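Local structure of transmembrane oligosaccharyl transferase (3WAJ) at residues S610-E615 / T742-Y747; L673-M678 / L682-G687; S710-N713 / Q719-Q722; Y726-R731 / V736-G741. The protein belongs to the STT3 family of oligosaccharyl transferases, membrane proteins of the GT-C clan, here from an archaeon, with a helical transmembrane part and large soluble domains. All blocks are in the same frame, centred on the assembly; numbering follows the deposited sequence.

Contact 1 of 4, residues S610-E615 / T742-Y747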
loop_
_atom_site.group_PDB
_atom_site.type_symbol
_atom_site.label_atom_id
_atom_site.label_comp_id
_atom_site.label_asym_id
_atom_site.label_seq_id
_atom_site.Cartn_x
_atom_site.Cartn_y
_atom_site.Cartn_z
ATOM N N SER A 610 -2.570 -18.431 -1.182
ATOM C CA SER A 610 -1.870 -18.304 0.091
ATOM C C SER A 610 -0.373 -18.282 -0.128
ATOM O O SER A 610 0.165 -19.042 -0.952
ATOM C CB SER A 610 -2.263 -19.462 1.024
ATOM O OG SER A 610 -1.375 -19.590 2.122
ATOM N N ASP A 611 0.319 -17.418 0.610
ATOM C CA ASP A 611 1.767 -17.349 0.443
ATOM C C ASP A 611 2.542 -17.573 1.740
ATOM O O ASP A 611 1.951 -17.710 2.809
ATOM C CB ASP A 611 2.218 -16.087 -0.315
ATOM C CG ASP A 611 2.362 -14.866 0.569
ATOM O OD1 ASP A 611 1.814 -14.820 1.704
ATOM O OD2 ASP A 611 3.023 -13.920 0.089
ATOM N N ILE A 612 3.862 -17.636 1.641
ATOM C CA ILE A 612 4.637 -18.051 2.790
ATOM C C ILE A 612 4.618 -16.959 3.849
ATOM O O ILE A 612 4.861 -17.213 5.030
ATOM C CB ILE A 612 6.065 -18.434 2.387
ATOM C CG1 ILE A 612 6.769 -19.138 3.560
ATOM C CG2 ILE A 612 6.840 -17.191 1.911
ATOM C CD1 ILE A 612 8.132 -19.682 3.223
ATOM N N GLU A 613 4.302 -15.744 3.424
ATOM C CA GLU A 613 4.269 -14.615 4.345
ATOM C C GLU A 613 3.015 -14.680 5.215
ATOM O O GLU A 613 3.078 -14.482 6.431
ATOM C CB GLU A 613 4.366 -13.295 3.570
ATOM C CG GLU A 613 5.740 -13.071 2.944
ATOM C CD GLU A 613 5.908 -11.697 2.314
ATOM O OE1 GLU A 613 7.066 -11.306 2.036
ATOM O OE2 GLU A 613 4.886 -11.014 2.088
ATOM N N MET A 614 1.888 -14.944 4.566
ATOM C CA MET A 614 0.643 -15.283 5.244
ATOM C C MET A 614 0.824 -16.414 6.254
ATOM O O MET A 614 0.275 -16.376 7.356
ATOM C CB MET A 614 -0.408 -15.664 4.201
ATOM C CG MET A 614 -0.899 -14.453 3.393
ATOM S SD MET A 614 -1.891 -14.874 1.951
ATOM C CE MET A 614 -3.200 -15.838 2.758
ATOM N N GLU A 615 1.608 -17.418 5.878
ATOM C CA GLU A 615 1.843 -18.551 6.759
ATOM C C GLU A 615 2.692 -18.129 7.956
ATOM O O GLU A 615 2.453 -18.559 9.081
ATOM C CB GLU A 615 2.547 -19.687 5.995
ATOM C CG GLU A 615 2.919 -20.902 6.839
ATOM C CD GLU A 615 3.746 -21.925 6.057
ATOM O OE1 GLU A 615 4.843 -21.554 5.596
ATOM O OE2 GLU A 615 3.310 -23.092 5.899
ATOM N N THR A 742 12.914 -21.283 5.990
ATOM C CA THR A 742 13.405 -21.953 7.186
ATOM C C THR A 742 12.362 -21.873 8.310
ATOM O O THR A 742 12.151 -22.842 9.065
ATOM C CB THR A 742 14.740 -21.367 7.625
ATOM O OG1 THR A 742 15.709 -21.626 6.603
ATOM C CG2 THR A 742 15.197 -21.978 8.937
ATOM N N GLN A 743 11.685 -20.741 8.415
ATOM C CA GLN A 743 10.651 -20.615 9.444
ATOM C C GLN A 743 9.581 -21.667 9.267
ATOM O O GLN A 743 9.114 -22.251 10.243
ATOM C CB GLN A 743 10.035 -19.224 9.425
ATOM C CG GLN A 743 11.018 -18.126 9.716
ATOM C CD GLN A 743 10.321 -16.808 9.883
ATOM O OE1 GLN A 743 9.113 -16.774 10.094
ATOM N NE2 GLN A 743 11.067 -15.709 9.780
ATOM N N GLU A 744 9.188 -21.901 8.020
ATOM C CA GLU A 744 8.164 -22.907 7.729
ATOM C C GLU A 744 8.673 -24.314 8.112
ATOM O O GLU A 744 7.943 -25.111 8.719
ATOM C CB GLU A 744 7.782 -22.856 6.246
ATOM C CG GLU A 744 7.089 -24.117 5.742
ATOM C CD GLU A 744 6.732 -24.036 4.257
ATOM O OE1 GLU A 744 6.923 -25.040 3.528
ATOM O OE2 GLU A 744 6.249 -22.964 3.820
ATOM N N VAL A 745 9.929 -24.602 7.758
ATOM C CA VAL A 745 10.560 -25.864 8.146
ATOM C C VAL A 745 10.507 -26.017 9.660
ATOM O O VAL A 745 10.111 -27.058 10.167
ATOM C CB VAL A 745 12.023 -25.989 7.627
ATOM C CG1 VAL A 745 12.709 -27.159 8.275
ATOM C CG2 VAL A 745 12.039 -26.172 6.104
ATOM N N LEU A 746 10.872 -24.966 10.384
ATOM C CA LEU A 746 10.824 -25.030 11.838
ATOM C C LEU A 746 9.388 -25.171 12.394
ATOM O O LEU A 746 9.154 -25.912 13.355
ATOM C CB LEU A 746 11.563 -23.839 12.450
ATOM C CG LEU A 746 13.067 -23.815 12.144
ATOM C CD1 LEU A 746 13.759 -22.607 12.798
ATOM C CD2 LEU A 746 13.715 -25.120 12.590
ATOM N N TYR A 747 8.434 -24.467 11.792
ATOM C CA TYR A 747 7.030 -24.593 12.174
ATOM C C TYR A 747 6.597 -26.047 12.085
ATOM O O TYR A 747 5.930 -26.561 12.988
ATOM C CB TYR A 747 6.151 -23.801 11.209
ATOM C CG TYR A 747 6.044 -22.333 11.485
ATOM C CD1 TYR A 747 6.939 -21.693 12.322
ATOM C CD2 TYR A 747 5.021 -21.588 10.925
ATOM C CE1 TYR A 747 6.821 -20.334 12.585
ATOM C CE2 TYR A 747 4.888 -20.230 11.186
ATOM C CZ TYR A 747 5.792 -19.609 12.013
ATOM O OH TYR A 747 5.673 -18.252 12.255
#
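The ring of Y747 turns its edge to the short helix 612-615: the carbonyl O of E615 lies in the plane of the Y747 ring, at its edge, 3.6 Å from CE2. The other flat groups are two carboxylates, those of E615 and E744, whose planes stand 81° apart. OE1 of E615 comes to 2.7 Å from OE2 of E744, so close that one of these buried acids probably keeps a proton. E744 has its CG anti to the backbone N (chi1 161°) and an extended chain, which carries the acid across the gap between the helices. Its second oxygen, OE1, is held by S768 and by a salt bridge to K748. Helix 612-615 starts directly where strand 605-611 of the mixed sheet ends, and a capping box makes the turn: D611 OD1 receives M614 N at 2.9 Å in a nearly straight bond (177°), with a weaker one from E613 N. The return half of the box, D611 N to the sulfur of M614, is weak. I612 reaches over with CD1, 3.8 Å from OE2 of E744, crossing that side chain at about a right angle.

Contact 2 of 4, residues L673-M678 / L682-G687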
loop_
_atom_site.group_PDB
_atom_site.type_symbol
_atom_site.label_atom_id
_atom_site.label_comp_id
_atom_site.label_asym_id
_atom_site.label_seq_id
_atom_site.Cartn_x
_atom_site.Cartn_y
_atom_site.Cartn_z
ATOM N N LEU A 673 -3.052 -23.979 18.681
ATOM C CA LEU A 673 -4.166 -23.327 17.991
ATOM C C LEU A 673 -3.867 -23.024 16.522
ATOM O O LEU A 673 -4.665 -23.337 15.639
ATOM C CB LEU A 673 -4.540 -22.042 18.703
ATOM C CG LEU A 673 -6.022 -21.959 19.031
ATOM C CD1 LEU A 673 -6.410 -23.093 19.976
ATOM C CD2 LEU A 673 -6.302 -20.618 19.655
ATOM N N TYR A 674 -2.714 -22.415 16.275
ATOM C CA TYR A 674 -2.273 -22.108 14.921
ATOM C C TYR A 674 -2.487 -23.286 13.949
ATOM O O TYR A 674 -3.082 -23.121 12.873
ATOM C CB TYR A 674 -0.803 -21.655 14.964
ATOM C CG TYR A 674 -0.147 -21.477 13.610
ATOM C CD1 TYR A 674 0.496 -22.546 12.978
ATOM C CD2 TYR A 674 -0.169 -20.242 12.961
ATOM C CE1 TYR A 674 1.099 -22.395 11.741
ATOM C CE2 TYR A 674 0.430 -20.079 11.714
ATOM C CZ TYR A 674 1.070 -21.160 11.118
ATOM O OH TYR A 674 1.669 -21.017 9.889
ATOM N N TYR A 675 -2.050 -24.481 14.354
ATOM C CA TYR A 675 -2.127 -25.641 13.475
ATOM C C TYR A 675 -3.540 -26.072 13.088
ATOM O O TYR A 675 -3.725 -26.903 12.194
ATOM C CB TYR A 675 -1.293 -26.791 14.041
ATOM C CG TYR A 675 0.160 -26.393 14.130
ATOM C CD1 TYR A 675 1.002 -26.531 13.034
ATOM C CD2 TYR A 675 0.679 -25.822 15.293
ATOM C CE1 TYR A 675 2.326 -26.152 13.108
ATOM C CE2 TYR A 675 1.998 -25.437 15.371
ATOM C CZ TYR A 675 2.817 -25.605 14.278
ATOM O OH TYR A 675 4.146 -25.225 14.352
ATOM N N SER A 676 -4.532 -25.472 13.737
ATOM C CA SER A 676 -5.932 -25.709 13.388
ATOM C C SER A 676 -6.516 -24.652 12.450
ATOM O O SER A 676 -7.611 -24.813 11.930
ATOM C CB SER A 676 -6.784 -25.776 14.647
ATOM O OG SER A 676 -6.529 -26.984 15.304
ATOM N N THR A 677 -5.794 -23.565 12.242
ATOM C CA THR A 677 -6.314 -22.506 11.390
ATOM C C THR A 677 -6.284 -22.947 9.938
ATOM O O THR A 677 -5.482 -23.825 9.567
ATOM C CB THR A 677 -5.515 -21.212 11.555
ATOM O OG1 THR A 677 -4.199 -21.403 11.017
ATOM C CG2 THR A 677 -5.449 -20.839 13.033
ATOM N N MET A 678 -7.149 -22.334 9.130
ATOM C CA MET A 678 -7.152 -22.572 7.691
ATOM C C MET A 678 -5.810 -22.223 7.064
ATOM O O MET A 678 -5.352 -22.907 6.149
ATOM C CB MET A 678 -8.256 -21.766 7.006
ATOM C CG MET A 678 -9.618 -22.364 7.154
ATOM S SD MET A 678 -9.784 -23.938 6.276
ATOM C CE MET A 678 -9.498 -23.365 4.599
ATOM N N LEU A 682 -3.895 -25.031 5.019
ATOM C CA LEU A 682 -3.666 -24.765 3.610
ATOM C C LEU A 682 -2.170 -24.705 3.281
ATOM O O LEU A 682 -1.658 -25.484 2.477
ATOM C CB LEU A 682 -4.364 -23.458 3.197
ATOM C CG LEU A 682 -5.883 -23.584 3.029
ATOM C CD1 LEU A 682 -6.566 -22.207 2.903
ATOM C CD2 LEU A 682 -6.199 -24.450 1.807
ATOM N N HIS A 683 -1.454 -23.788 3.913
ATOM C CA HIS A 683 -0.088 -23.578 3.497
ATOM C C HIS A 683 0.873 -24.566 4.126
ATOM O O HIS A 683 1.821 -24.998 3.467
ATOM C CB HIS A 683 0.380 -22.142 3.724
ATOM C CG HIS A 683 1.419 -21.708 2.744
ATOM N ND1 HIS A 683 1.155 -20.812 1.729
ATOM C CD2 HIS A 683 2.713 -22.071 2.607
ATOM C CE1 HIS A 683 2.255 -20.637 1.014
ATOM N NE2 HIS A 683 3.214 -21.391 1.525
ATOM N N LEU A 684 0.642 -24.934 5.386
ATOM C CA LEU A 684 1.603 -25.795 6.081
ATOM C C LEU A 684 1.321 -27.264 5.794
ATOM O O LEU A 684 2.228 -28.010 5.454
ATOM C CB LEU A 684 1.638 -25.517 7.588
ATOM C CG LEU A 684 2.838 -26.108 8.344
ATOM C CD1 LEU A 684 3.500 -25.065 9.213
ATOM C CD2 LEU A 684 2.450 -27.330 9.180
ATOM N N PHE A 685 0.060 -27.671 5.895
ATOM C CA PHE A 685 -0.307 -29.062 5.622
ATOM C C PHE A 685 -0.716 -29.318 4.163
ATOM O O PHE A 685 -1.169 -30.420 3.834
ATOM C CB PHE A 685 -1.425 -29.524 6.581
ATOM C CG PHE A 685 -1.039 -29.469 8.039
ATOM C CD1 PHE A 685 -0.244 -30.461 8.604
ATOM C CD2 PHE A 685 -1.468 -28.431 8.841
ATOM C CE1 PHE A 685 0.112 -30.413 9.948
ATOM C CE2 PHE A 685 -1.117 -28.376 10.180
ATOM C CZ PHE A 685 -0.324 -29.371 10.733
ATOM N N ASP A 686 -0.563 -28.307 3.301
ATOM C CA ASP A 686 -0.857 -28.451 1.874
ATOM C C ASP A 686 -2.303 -28.849 1.625
ATOM O O ASP A 686 -2.634 -29.487 0.628
ATOM C CB ASP A 686 0.137 -29.437 1.207
ATOM C CG ASP A 686 1.566 -28.873 1.143
ATOM O OD1 ASP A 686 1.710 -27.676 0.788
ATOM O OD2 ASP A 686 2.527 -29.603 1.504
ATOM N N GLY A 687 -3.159 -28.467 2.559
ATOM C CA GLY A 687 -4.582 -28.695 2.438
ATOM C C GLY A 687 -5.013 -30.046 2.957
ATOM O O GLY A 687 -6.163 -30.440 2.776
#
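Y675 and F685 meet at the apolar centre, CD1 of the tyrosine ring 3.9 Å from CZ of the phenylalanine, with the two side chains crossing at about a right angle. L684 fills the angle between them. Its CD2 sits over the middle of the F685 ring, 3.7 Å above the plane, and the same methyl comes to the edge of Y675, at 4.1 Å from CE1. The Y675 ring is covered on one face by its own neighbour, Y674, whose CD1 lies over the ring centre. Beside this cluster M678 folds back on itself, bent at both chi2 and chi3, and brings CE to 3.6 Å from CD1 of L682. The backbone bond from L682 N to M678 O, 2.8 Å, belongs to the first turn of helix 678-684. T677 is the N-cap of that helix: its OG1 caps A680 N and donates to Y674 O at 2.8 Å in the carbonyl plane. Y674 O takes T677 N as well, so two bonds fix the bend into the helix. At the polar edge, still buried, the two tyrosine hydroxyls bond to backbone oxygens, Y674 OH to E615 O and Y675 OH to Y747 O. The aromatic group thus packs against helix 740-755, where Y751 meets F685 edge to face, while F587 of helix 584-588 touches M678 and L682 and helix 612-615 adjoins L684.

Contact 3 of 4, residues S710-N713 / Q719-Q722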
loop_
_atom_site.group_PDB
_atom_site.type_symbol
_atom_site.label_atom_id
_atom_site.label_comp_id
_atom_site.label_asym_id
_atom_site.label_seq_id
_atom_site.Cartn_x
_atom_site.Cartn_y
_atom_site.Cartn_z
ATOM N N SER A 710 20.625 -27.240 -4.234
ATOM C CA SER A 710 21.762 -27.694 -5.028
ATOM C C SER A 710 22.774 -28.483 -4.184
ATOM O O SER A 710 23.667 -29.106 -4.730
ATOM C CB SER A 710 22.459 -26.510 -5.677
ATOM O OG SER A 710 23.186 -25.800 -4.705
ATOM N N GLN A 711 22.651 -28.438 -2.858
ATOM C CA GLN A 711 23.458 -29.297 -1.987
ATOM C C GLN A 711 22.592 -30.103 -1.034
ATOM O O GLN A 711 23.073 -31.000 -0.357
ATOM C CB GLN A 711 24.460 -28.481 -1.175
ATOM C CG GLN A 711 25.484 -27.726 -1.995
ATOM C CD GLN A 711 25.930 -26.454 -1.304
ATOM O OE1 GLN A 711 25.137 -25.522 -1.127
ATOM N NE2 GLN A 711 27.197 -26.410 -0.898
ATOM N N VAL A 712 21.308 -29.783 -0.974
ATOM C CA VAL A 712 20.438 -30.435 -0.013
ATOM C C VAL A 712 19.372 -31.177 -0.780
ATOM O O VAL A 712 18.792 -30.635 -1.722
ATOM C CB VAL A 712 19.793 -29.415 0.954
ATOM C CG1 VAL A 712 18.617 -30.041 1.712
ATOM C CG2 VAL A 712 20.842 -28.844 1.918
ATOM N N ASN A 713 19.138 -32.433 -0.414
ATOM C CA ASN A 713 18.024 -33.167 -0.988
ATOM C C ASN A 713 16.733 -32.820 -0.226
ATOM O O ASN A 713 16.568 -33.180 0.945
ATOM C CB ASN A 713 18.292 -34.661 -0.929
ATOM C CG ASN A 713 17.165 -35.477 -1.531
ATOM O OD1 ASN A 713 16.357 -34.963 -2.304
ATOM N ND2 ASN A 713 17.103 -36.753 -1.177
ATOM N N GLN A 719 18.401 -33.921 6.563
ATOM C CA GLN A 719 19.289 -32.929 5.948
ATOM C C GLN A 719 18.596 -31.568 5.879
ATOM O O GLN A 719 19.210 -30.546 6.190
ATOM C CB GLN A 719 19.763 -33.381 4.552
ATOM C CG GLN A 719 21.077 -32.737 4.132
ATOM C CD GLN A 719 21.429 -32.961 2.657
ATOM O OE1 GLN A 719 20.605 -33.427 1.873
ATOM N NE2 GLN A 719 22.661 -32.615 2.279
ATOM N N VAL A 720 17.318 -31.558 5.489
ATOM C CA VAL A 720 16.552 -30.315 5.458
ATOM C C VAL A 720 16.562 -29.679 6.849
ATOM O O VAL A 720 16.966 -28.523 7.011
ATOM C CB VAL A 720 15.099 -30.522 4.977
ATOM C CG1 VAL A 720 14.235 -29.323 5.370
ATOM C CG2 VAL A 720 15.051 -30.748 3.454
ATOM N N LEU A 721 16.155 -30.449 7.854
ATOM C CA LEU A 721 16.091 -29.941 9.227
ATOM C C LEU A 721 17.446 -29.459 9.775
ATOM O O LEU A 721 17.536 -28.382 10.355
ATOM C CB LEU A 721 15.496 -30.997 10.159
ATOM C CG LEU A 721 15.466 -30.585 11.626
ATOM C CD1 LEU A 721 14.502 -29.422 11.835
ATOM C CD2 LEU A 721 15.129 -31.773 12.532
ATOM N N GLN A 722 18.503 -30.238 9.579
ATOM C CA GLN A 722 19.821 -29.815 10.054
ATOM C C GLN A 722 20.312 -28.551 9.380
ATOM O O GLN A 722 21.005 -27.745 9.993
ATOM C CB GLN A 722 20.858 -30.940 9.893
ATOM C CG GLN A 722 20.493 -32.226 10.620
ATOM C CD GLN A 722 19.923 -31.987 12.024
ATOM O OE1 GLN A 722 20.362 -31.082 12.762
ATOM N NE2 GLN A 722 18.950 -32.810 12.401
#
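The loop that links helix 703-708 to helix 717-732 is tied back to the second helix through Q719, whose side-chain amide takes hold of the main chain on both sides of V712. OE1 of Q719 accepts from N713 N at 2.9 Å, a fairly straight bond (165°) whose donor stands about 40° above the plane of the amide carbonyl. NE2 donates to Q711 O at 3.1 Å, but this second bond is weak. Both ends of one amide are therefore engaged by the main chain; the good bond at OE1, helped by the weak one at NE2, probably limits rotation of the amide and is consistent with the modelled orientation. Reaching that far takes a stretched side chain, with chi1 at -156° and no bend beyond CG. N716, just ahead of the first turn of helix 717-732, holds Q719 N through OD1. V712 and Q719 run past each other in opposite directions, CA of V712 lying 3.5 Å from the amide oxygen OE1 of Q719. At the next residue, V720, the contact becomes apolar. CG1 of V712 meets CG2 of V720 at 4.0 Å, the side chains crossing at about a right angle, and that same V720 CG2 also borders N713 O. On the protein side V720 packs on V745 of helix 740-755, whereas Q711 and N713 are at the surface.

Contact 4 of 4, residues Y726-R731 / V736-G741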
loop_
_atom_site.group_PDB
_atom_site.type_symbol
_atom_site.label_atom_id
_atom_site.label_comp_id
_atom_site.label_asym_id
_atom_site.label_seq_id
_atom_site.Cartn_x
_atom_site.Cartn_y
_atom_site.Cartn_z
ATOM N N TYR A 726 20.765 -24.995 11.546
ATOM C CA TYR A 726 22.045 -24.317 11.398
ATOM C C TYR A 726 21.850 -22.863 10.981
ATOM O O TYR A 726 22.458 -21.961 11.560
ATOM C CB TYR A 726 22.922 -25.041 10.369
ATOM C CG TYR A 726 24.304 -24.457 10.259
ATOM C CD1 TYR A 726 25.318 -24.868 11.108
ATOM C CD2 TYR A 726 24.599 -23.489 9.311
ATOM C CE1 TYR A 726 26.605 -24.342 11.004
ATOM C CE2 TYR A 726 25.878 -22.954 9.206
ATOM C CZ TYR A 726 26.873 -23.388 10.054
ATOM O OH TYR A 726 28.141 -22.857 9.955
ATOM N N GLU A 727 21.010 -22.635 9.972
ATOM C CA GLU A 727 20.717 -21.267 9.532
ATOM C C GLU A 727 20.159 -20.446 10.688
ATOM O O GLU A 727 20.527 -19.283 10.883
ATOM C CB GLU A 727 19.705 -21.266 8.379
ATOM C CG GLU A 727 19.425 -19.878 7.796
ATOM C CD GLU A 727 18.067 -19.770 7.086
ATOM O OE1 GLU A 727 17.181 -19.063 7.622
ATOM O OE2 GLU A 727 17.887 -20.382 5.996
ATOM N N ALA A 728 19.282 -21.064 11.473
ATOM C CA ALA A 728 18.588 -20.330 12.533
ATOM C C ALA A 728 19.583 -19.870 13.605
ATOM O O ALA A 728 19.627 -18.696 13.971
ATOM C CB ALA A 728 17.474 -21.182 13.140
ATOM N N VAL A 729 20.391 -20.809 14.086
ATOM C CA VAL A 729 21.349 -20.530 15.142
ATOM C C VAL A 729 22.363 -19.529 14.643
ATOM O O VAL A 729 22.704 -18.576 15.343
ATOM C CB VAL A 729 22.062 -21.810 15.573
ATOM C CG1 VAL A 729 23.170 -21.496 16.562
ATOM C CG2 VAL A 729 21.052 -22.779 16.177
ATOM N N MET A 730 22.839 -19.753 13.423
ATOM C CA MET A 730 23.754 -18.824 12.789
ATOM C C MET A 730 23.206 -17.396 12.821
ATOM O O MET A 730 23.905 -16.493 13.263
ATOM C CB MET A 730 24.047 -19.238 11.348
ATOM C CG MET A 730 24.895 -18.218 10.590
ATOM S SD MET A 730 24.274 -17.828 8.937
ATOM C CE MET A 730 24.917 -16.168 8.749
ATOM N N ARG A 731 21.962 -17.197 12.374
ATOM C CA ARG A 731 21.385 -15.855 12.318
ATOM C C ARG A 731 21.050 -15.329 13.707
ATOM O O ARG A 731 21.050 -14.129 13.943
ATOM C CB ARG A 731 20.151 -15.824 11.392
ATOM C CG ARG A 731 20.499 -16.002 9.907
ATOM C CD ARG A 731 19.300 -16.340 9.053
ATOM N NE ARG A 731 18.609 -15.140 8.608
ATOM C CZ ARG A 731 18.681 -14.639 7.380
ATOM N NH1 ARG A 731 19.388 -15.256 6.450
ATOM N NH2 ARG A 731 18.021 -13.531 7.083
ATOM N N VAL A 736 19.070 -11.787 14.331
ATOM C CA VAL A 736 18.037 -11.834 13.296
ATOM C C VAL A 736 17.381 -13.209 13.174
ATOM O O VAL A 736 17.932 -14.233 13.599
ATOM C CB VAL A 736 18.510 -11.314 11.905
ATOM C CG1 VAL A 736 19.667 -10.326 12.059
ATOM C CG2 VAL A 736 18.899 -12.455 11.006
ATOM N N SER A 737 16.187 -13.215 12.601
ATOM C CA SER A 737 15.370 -14.410 12.581
ATOM C C SER A 737 15.624 -15.171 11.273
ATOM O O SER A 737 16.265 -14.631 10.359
ATOM C CB SER A 737 13.901 -14.027 12.768
ATOM O OG SER A 737 13.359 -13.537 11.567
ATOM N N PRO A 738 15.172 -16.437 11.191
ATOM C CA PRO A 738 15.497 -17.203 9.974
ATOM C C PRO A 738 14.722 -16.711 8.754
ATOM O O PRO A 738 13.687 -16.038 8.924
ATOM C CB PRO A 738 15.034 -18.629 10.315
ATOM C CG PRO A 738 14.875 -18.652 11.848
ATOM C CD PRO A 738 14.463 -17.253 12.202
ATOM N N THR A 739 15.215 -17.042 7.552
ATOM C CA THR A 739 14.469 -16.806 6.314
ATOM C C THR A 739 13.141 -17.544 6.393
ATOM O O THR A 739 13.035 -18.574 7.069
ATOM C CB THR A 739 15.236 -17.290 5.068
ATOM O OG1 THR A 739 15.453 -18.699 5.172
ATOM C CG2 THR A 739 16.580 -16.559 4.915
ATOM N N MET A 740 12.142 -17.040 5.682
ATOM C CA MET A 740 10.783 -17.562 5.828
ATOM C C MET A 740 10.633 -19.048 5.495
ATOM O O MET A 740 9.888 -19.766 6.165
ATOM C CB MET A 740 9.795 -16.702 5.040
ATOM C CG MET A 740 9.503 -15.387 5.747
ATOM S SD MET A 740 8.470 -14.250 4.806
ATOM C CE MET A 740 9.513 -14.068 3.338
ATOM N N GLY A 741 11.345 -19.508 4.471
ATOM C CA GLY A 741 11.391 -20.928 4.153
ATOM C C GLY A 741 11.883 -21.773 5.319
ATOM O O GLY A 741 11.338 -22.849 5.625
HETATM O O HOH W 1 17.297 -17.206 13.656
#
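E727 and R731, one turn apart on helix 717-732, reach across with their charged ends to the chain that turns back toward helix 740-755. Among the side-chain hydrogen bonds, E727 OE1 takes T739 N at 2.8 Å, nearly along the C-O axis of the carboxylate. The hydroxyl OG1 of T739 is 3.0 Å from E727 OE1, but its proton has other possible takers. R731 uses NE to donate to S737 O at 3.0 Å, tilted modestly from the guanidinium plane. Backbone and water bonds close the turn: V736 N reaches R731 O at 3.1 Å, and a water donates to both A728 O and V736 O. The nonpolar contacts fill in between. CG2 of T739 lies over one face of the R731 guanidinium, 3.5 Å from NH1, while CG2 of V736 packs on the arginine chain near CB and NE. A728 CB touches P738 CG at 3.9 Å. T739 is the N-cap residue of helix 740-755, and E727 OE2 is bound by T742, in the first turn, and by Y708. The N-H and hydroxyl donors around this carboxylate, together with the helix start, would favour the charged form of E727, although a second acid, E704, also sits at this helix start, bonded to G741 N.

In the fold
Along the chain contact 1 spans the other three: its strand end and helix 612-615 come first, then contacts 2, 3 and 4 close in turn before its second half, on helix 740-755, is reached. Contacts 1 and 4 share that helix, with centres about 13 Å apart; contacts 3 and 4 share helix 717-732, about 14 Å apart. Contact 2 lies about 10 Å from contact 1, centre to centre, and touches it, but stays about 8 Å from contact 4 and 11 Å from contact 3, nearest atoms. Helix 740-755 thus joins the end of central strand 605-611 of the mixed sheet to helices 678-684 and 717-732, which precede it in the chain, all outside the membrane.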